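Local coordinates for protein nucleoporin NUP145 (Chaetomium thermophilum, PDB 5HB6) that probably serves as a structural component of the nuclear pore complex and a docking partner for transport factors, represented here by its autoproteolytic domain, at residues 61-65 / 87-91; 115-121 / 130-134. The protein carries 1 engineered substitution. One frame throughout, in Å; residues are numbered along the deposited sequence.

Contact 1. Residues 61-65 / 87-91; sequences EPRSA and ISLEH
The tip of the short two-stranded hairpin 58-67, a type II beta turn from Glu61 to Ser64, lays Pro62 and Arg63 over Glu90 and His91, where the chain leaves strand 85-89 of the main sheet. The two segments run nearly antiparallel, yet they meet through side chains and one water instead of pairing as strands. On the sheet side, Leu89 straddles the turn's exit: its CD1 lies 3.9 Å from Arg63 C, and its CD2 is 4.1 Å from Ser64 N. Further along, Ala65 CB touches Ile87 CG2 at 3.9 Å. With CG1 anti to the carbonyl carbon (chi1 -62°), it is Ile87's CG2 methyl that is presented to Ala65. At the outer end Arg63 runs alongside the backbone of His91, with CD 3.2 Å from His91 O. A bend at chi3 (61°) then turns the guanidinium, and NE passes this oxygen at too poor an angle to bond. Pro62 CB approaches His91 CD2 obliquely, while Glu90 CB covers one face of the imidazole. The ring's NE2 is hydrogen-bonded to Asn33 O, which holds His91 to the loop before strand 35-39. Water 1 bridges the two backbones, accepting from Arg63 N at 2.8 Å and donating to Glu90 O at 2.7 Å. The turn itself is closed by backbone bonds in both directions between Glu61 and Ser64. With no direct hydrogen bond between the two segments, van der Waals packing and one water hold the turn against the sheet, and their polar link depends on that water.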
loop_
_atom_site.group_PDB
_atom_site.type_symbol
_atom_site.label_atom_id
_atom_site.label_comp_id
_atom_site.label_asym_id
_atom_site.label_seq_id
_atom_site.Cartn_x
_atom_site.Cartn_y
_atom_site.Cartn_z
ATOM N N GLU A 61 8.400 0.445 4.431
ATOM C CA GLU A 61 9.832 0.212 4.347
ATOM C C GLU A 61 10.055 -0.761 3.206
ATOM O O GLU A 61 9.100 -1.404 2.745
ATOM C CB GLU A 61 10.394 -0.354 5.662
ATOM C CG GLU A 61 10.205 0.615 6.835
ATOM C CD GLU A 61 10.713 0.075 8.156
ATOM O OE1 GLU A 61 10.892 -1.156 8.267
ATOM O OE2 GLU A 61 10.924 0.890 9.077
ATOM N N PRO A 62 11.280 -0.871 2.689
ATOM C CA PRO A 62 11.474 -1.698 1.494
ATOM C C PRO A 62 10.869 -3.078 1.663
ATOM O O PRO A 62 11.118 -3.789 2.631
ATOM C CB PRO A 62 12.994 -1.732 1.333
ATOM C CG PRO A 62 13.429 -0.418 1.877
ATOM C CD PRO A 62 12.550 -0.243 3.109
ATOM N N ARG A 63 9.996 -3.426 0.721
ATOM C CA ARG A 63 9.353 -4.727 0.654
ATOM C C ARG A 63 8.377 -4.968 1.793
ATOM O O ARG A 63 8.020 -6.111 2.076
ATOM C CB ARG A 63 10.379 -5.849 0.555
ATOM C CG ARG A 63 11.343 -5.634 -0.625
ATOM C CD ARG A 63 12.346 -6.763 -0.782
ATOM N NE ARG A 63 11.614 -8.009 -1.031
ATOM C CZ ARG A 63 12.029 -9.217 -0.687
ATOM N NH1 ARG A 63 13.197 -9.387 -0.092
ATOM N NH2 ARG A 63 11.275 -10.259 -0.917
ATOM N N SER A 64 7.884 -3.905 2.420
ATOM C CA SER A 64 7.068 -4.034 3.622
ATOM C C SER A 64 6.056 -2.893 3.721
ATOM O O SER A 64 6.429 -1.746 3.952
ATOM C CB SER A 64 8.000 -4.021 4.822
ATOM O OG SER A 64 7.281 -4.187 6.016
ATOM N N ALA A 65 4.781 -3.217 3.566
ATOM C CA ALA A 65 3.695 -2.271 3.763
ATOM C C ALA A 65 2.845 -2.774 4.918
ATOM O O ALA A 65 2.334 -3.888 4.874
ATOM C CB ALA A 65 2.864 -2.121 2.493
ATOM N N ILE A 87 -1.325 -2.625 -3.421
ATOM C CA ILE A 87 -0.002 -2.358 -2.857
ATOM C C ILE A 87 1.011 -2.599 -3.956
ATOM O O ILE A 87 0.954 -3.624 -4.637
ATOM C CB ILE A 87 0.257 -3.274 -1.651
ATOM C CG1 ILE A 87 -0.782 -2.982 -0.568
ATOM C CG2 ILE A 87 1.663 -3.108 -1.138
ATOM C CD1 ILE A 87 -0.728 -3.953 0.561
ATOM N N SER A 88 1.945 -1.673 -4.122
ATOM C CA SER A 88 2.971 -1.803 -5.150
ATOM C C SER A 88 4.310 -1.623 -4.468
ATOM O O SER A 88 4.546 -0.576 -3.865
ATOM C CB SER A 88 2.760 -0.739 -6.249
ATOM O OG SER A 88 1.469 -0.862 -6.819
ATOM N N LEU A 89 5.167 -2.624 -4.576
ATOM C CA LEU A 89 6.437 -2.646 -3.853
ATOM C C LEU A 89 7.619 -2.802 -4.791
ATOM O O LEU A 89 7.743 -3.802 -5.513
ATOM C CB LEU A 89 6.475 -3.769 -2.833
ATOM C CG LEU A 89 5.504 -3.618 -1.674
ATOM C CD1 LEU A 89 5.440 -4.864 -0.827
ATOM C CD2 LEU A 89 5.837 -2.423 -0.809
ATOM N N GLU A 90 8.514 -1.818 -4.747
ATOM C CA GLU A 90 9.815 -1.909 -5.393
ATOM C C GLU A 90 10.665 -3.018 -4.763
ATOM O O GLU A 90 10.358 -3.556 -3.693
ATOM C CB GLU A 90 10.575 -0.577 -5.268
ATOM C CG GLU A 90 9.864 0.569 -5.981
ATOM C CD GLU A 90 10.602 1.888 -5.908
ATOM O OE1 GLU A 90 11.819 1.877 -5.662
ATOM O OE2 GLU A 90 9.952 2.924 -6.093
ATOM N N HIS A 91 11.724 -3.390 -5.479
ATOM C CA HIS A 91 12.759 -4.280 -4.948
ATOM C C HIS A 91 12.269 -5.715 -4.786
ATOM O O HIS A 91 12.755 -6.448 -3.925
ATOM C CB HIS A 91 13.366 -3.766 -3.634
ATOM C CG HIS A 91 13.551 -2.291 -3.609
ATOM N ND1 HIS A 91 14.339 -1.622 -4.515
ATOM C CD2 HIS A 91 13.000 -1.347 -2.822
ATOM C CE1 HIS A 91 14.271 -0.325 -4.284
ATOM N NE2 HIS A 91 13.477 -0.127 -3.248
HETATM O O HOH W 1 9.722 -1.925 -1.589
#

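Contact 2. Residues 115-121 / 130-134; sequences IPDTTFE and WAFSV
Ser133 and Thr119 form an antiparallel hydrogen-bonded pair: Thr119 N gives to Ser133 O at 2.9 Å, and Ser133 N returns a bond to Thr119 O at 2.8 Å. Glu121 N adds a bond to Ala131 O. On the same face as Thr119, Ser133 OG donates to Glu121 OE2 at 2.7 Å, meeting the carboxylate on its anti side, 24° out of plane. Glu121 CG runs back along the strand past Phe132 CA, and a bend at chi2 (-93°) swings OE2 to this hydroxyl, which also bonds Lys40 NZ. Phe120 and Phe132 make the non-hydrogen-bonded pair on the other face. There the Phe132 ring brings CD2 to 3.6 Å from Thr118 CG2, while its CD1 sits over one face of the Trp130 indole. Ile115 CG1 comes obliquely to Trp130 CZ2 at 4.0 Å, and the Phe120 ring meets the indole rim to rim, planes 28° apart. Water 2 accepts from Trp130 NE1 at 3.0 Å and donates to Thr118 OG1 at 2.9 Å. That hydroxyl donates to Ile115 O (2.8 Å), joining the ends of the type II turn Ile115-Thr118. With a leucine at Trp130, water 2 would probably lose its indole donor and Phe132 CD1 the face it rests on. Leu112 of helix 102-113 touches both Phe120 and Trp130. The whole is a beta hairpin, strand 119-124 edging the six-stranded antiparallel sheet.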
loop_
_atom_site.group_PDB
_atom_site.type_symbol
_atom_site.label_atom_id
_atom_site.label_comp_id
_atom_site.label_asym_id
_atom_site.label_seq_id
_atom_site.Cartn_x
_atom_site.Cartn_y
_atom_site.Cartn_z
ATOM N N ILE A 115 1.617 -16.090 -3.497
ATOM C CA ILE A 115 1.840 -15.592 -2.143
ATOM C C ILE A 115 0.513 -15.526 -1.392
ATOM O O ILE A 115 -0.439 -14.850 -1.840
ATOM C CB ILE A 115 2.554 -14.230 -2.150
ATOM C CG1 ILE A 115 3.933 -14.342 -2.794
ATOM C CG2 ILE A 115 2.693 -13.662 -0.735
ATOM C CD1 ILE A 115 4.919 -15.271 -2.079
ATOM N N PRO A 116 0.408 -16.193 -0.243
ATOM C CA PRO A 116 -0.865 -16.219 0.483
ATOM C C PRO A 116 -1.359 -14.835 0.862
ATOM O O PRO A 116 -0.583 -13.923 1.154
ATOM C CB PRO A 116 -0.538 -17.047 1.736
ATOM C CG PRO A 116 0.586 -17.902 1.331
ATOM C CD PRO A 116 1.404 -17.082 0.381
ATOM N N ASP A 117 -2.681 -14.698 0.862
ATOM C CA ASP A 117 -3.355 -13.498 1.334
ATOM C C ASP A 117 -3.035 -12.293 0.465
ATOM O O ASP A 117 -3.078 -11.157 0.929
ATOM C CB ASP A 117 -3.069 -13.224 2.815
ATOM C CG ASP A 117 -3.590 -14.328 3.723
ATOM O OD1 ASP A 117 -4.696 -14.854 3.459
ATOM O OD2 ASP A 117 -2.890 -14.672 4.698
ATOM N N THR A 118 -2.704 -12.540 -0.796
ATOM C CA THR A 118 -2.552 -11.480 -1.782
ATOM C C THR A 118 -3.245 -11.918 -3.062
ATOM O O THR A 118 -3.378 -13.117 -3.332
ATOM C CB THR A 118 -1.070 -11.164 -2.121
ATOM O OG1 THR A 118 -0.498 -12.217 -2.914
ATOM C CG2 THR A 118 -0.243 -10.932 -0.876
ATOM N N THR A 119 -3.664 -10.940 -3.861
ATOM C CA THR A 119 -4.188 -11.199 -5.198
ATOM C C THR A 119 -3.268 -10.497 -6.186
ATOM O O THR A 119 -3.223 -9.266 -6.240
ATOM C CB THR A 119 -5.614 -10.681 -5.321
ATOM O OG1 THR A 119 -6.453 -11.339 -4.361
ATOM C CG2 THR A 119 -6.147 -10.951 -6.701
ATOM N N PHE A 120 -2.498 -11.273 -6.934
ATOM C CA PHE A 120 -1.496 -10.716 -7.823
ATOM C C PHE A 120 -2.128 -9.762 -8.811
ATOM O O PHE A 120 -3.149 -10.077 -9.415
ATOM C CB PHE A 120 -0.844 -11.875 -8.579
ATOM C CG PHE A 120 0.221 -11.467 -9.545
ATOM C CD1 PHE A 120 1.539 -11.352 -9.131
ATOM C CD2 PHE A 120 -0.074 -11.277 -10.885
ATOM C CE1 PHE A 120 2.519 -11.017 -10.026
ATOM C CE2 PHE A 120 0.900 -10.952 -11.780
ATOM C CZ PHE A 120 2.202 -10.830 -11.360
ATOM N N GLU A 121 -1.496 -8.615 -9.002
ATOM C CA GLU A 121 -1.871 -7.657 -10.030
ATOM C C GLU A 121 -0.845 -7.610 -11.142
ATOM O O GLU A 121 -1.186 -7.749 -12.311
ATOM C CB GLU A 121 -2.043 -6.274 -9.400
ATOM C CG GLU A 121 -3.206 -6.242 -8.418
ATOM C CD GLU A 121 -4.517 -5.800 -9.025
ATOM O OE1 GLU A 121 -4.548 -5.458 -10.224
ATOM O OE2 GLU A 121 -5.522 -5.811 -8.292
ATOM N N TRP A 130 6.442 -5.395 -7.777
ATOM C CA TRP A 130 5.331 -6.327 -7.615
ATOM C C TRP A 130 4.140 -5.576 -7.055
ATOM O O TRP A 130 4.249 -4.916 -6.022
ATOM C CB TRP A 130 5.782 -7.387 -6.607
ATOM C CG TRP A 130 4.730 -8.346 -6.077
ATOM C CD1 TRP A 130 3.624 -8.884 -6.718
ATOM C CD2 TRP A 130 4.713 -8.880 -4.765
ATOM N NE1 TRP A 130 2.975 -9.734 -5.878
ATOM C CE2 TRP A 130 3.611 -9.746 -4.669
ATOM C CE3 TRP A 130 5.557 -8.729 -3.662
ATOM C CZ2 TRP A 130 3.301 -10.437 -3.504
ATOM C CZ3 TRP A 130 5.267 -9.413 -2.501
ATOM C CH2 TRP A 130 4.133 -10.245 -2.423
ATOM N N ALA A 131 3.011 -5.706 -7.737
ATOM C CA ALA A 131 1.766 -5.099 -7.303
ATOM C C ALA A 131 0.758 -6.195 -7.040
ATOM O O ALA A 131 0.677 -7.179 -7.782
ATOM C CB ALA A 131 1.237 -4.118 -8.329
ATOM N N PHE A 132 -0.009 -6.010 -5.976
ATOM C CA PHE A 132 -1.001 -6.993 -5.582
ATOM C C PHE A 132 -2.082 -6.300 -4.767
ATOM O O PHE A 132 -1.840 -5.248 -4.157
ATOM C CB PHE A 132 -0.361 -8.122 -4.767
ATOM C CG PHE A 132 0.367 -7.644 -3.528
ATOM C CD1 PHE A 132 1.685 -7.205 -3.597
ATOM C CD2 PHE A 132 -0.269 -7.624 -2.304
ATOM C CE1 PHE A 132 2.349 -6.767 -2.471
ATOM C CE2 PHE A 132 0.413 -7.173 -1.157
ATOM C CZ PHE A 132 1.701 -6.729 -1.256
ATOM N N SER A 133 -3.261 -6.904 -4.731
ATOM C CA SER A 133 -4.345 -6.393 -3.914
ATOM C C SER A 133 -4.481 -7.224 -2.642
ATOM O O SER A 133 -4.181 -8.418 -2.599
ATOM C CB SER A 133 -5.670 -6.404 -4.675
ATOM O OG SER A 133 -5.737 -5.372 -5.643
ATOM N N VAL A 134 -5.009 -6.573 -1.618
ATOM C CA VAL A 134 -5.442 -7.233 -0.402
ATOM C C VAL A 134 -6.878 -6.794 -0.157
ATOM O O VAL A 134 -7.318 -5.730 -0.604
ATOM C CB VAL A 134 -4.524 -6.910 0.802
ATOM C CG1 VAL A 134 -3.107 -7.362 0.508
ATOM C CG2 VAL A 134 -4.567 -5.429 1.168
HETATM O O HOH W 2 0.706 -11.673 -5.530
HETATM O O HOH W 3 -5.824 -11.088 -1.087
#

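In the fold
From the N terminus, three strands of the main sheet (4-7, 28-31 and 35-39) come before the two-stranded hairpin 58-67. Contact 1 then closes a loop of 21 residues, bringing that hairpin's turn against strand 85-89, which is laid down next to 35-39. The chain goes on through helix 102-113, and contact 2 closes the much shorter connection between strands 119-124 and 129-134. The two loops follow in series, neither nesting nor crossing. They meet side by side in the sheet: strand 129-134 lies between 85-89 and 119-124, with probable bonds Ile87 N to Phe132 O (2.8 Å) and Leu89 N to Trp130 O (2.9 Å).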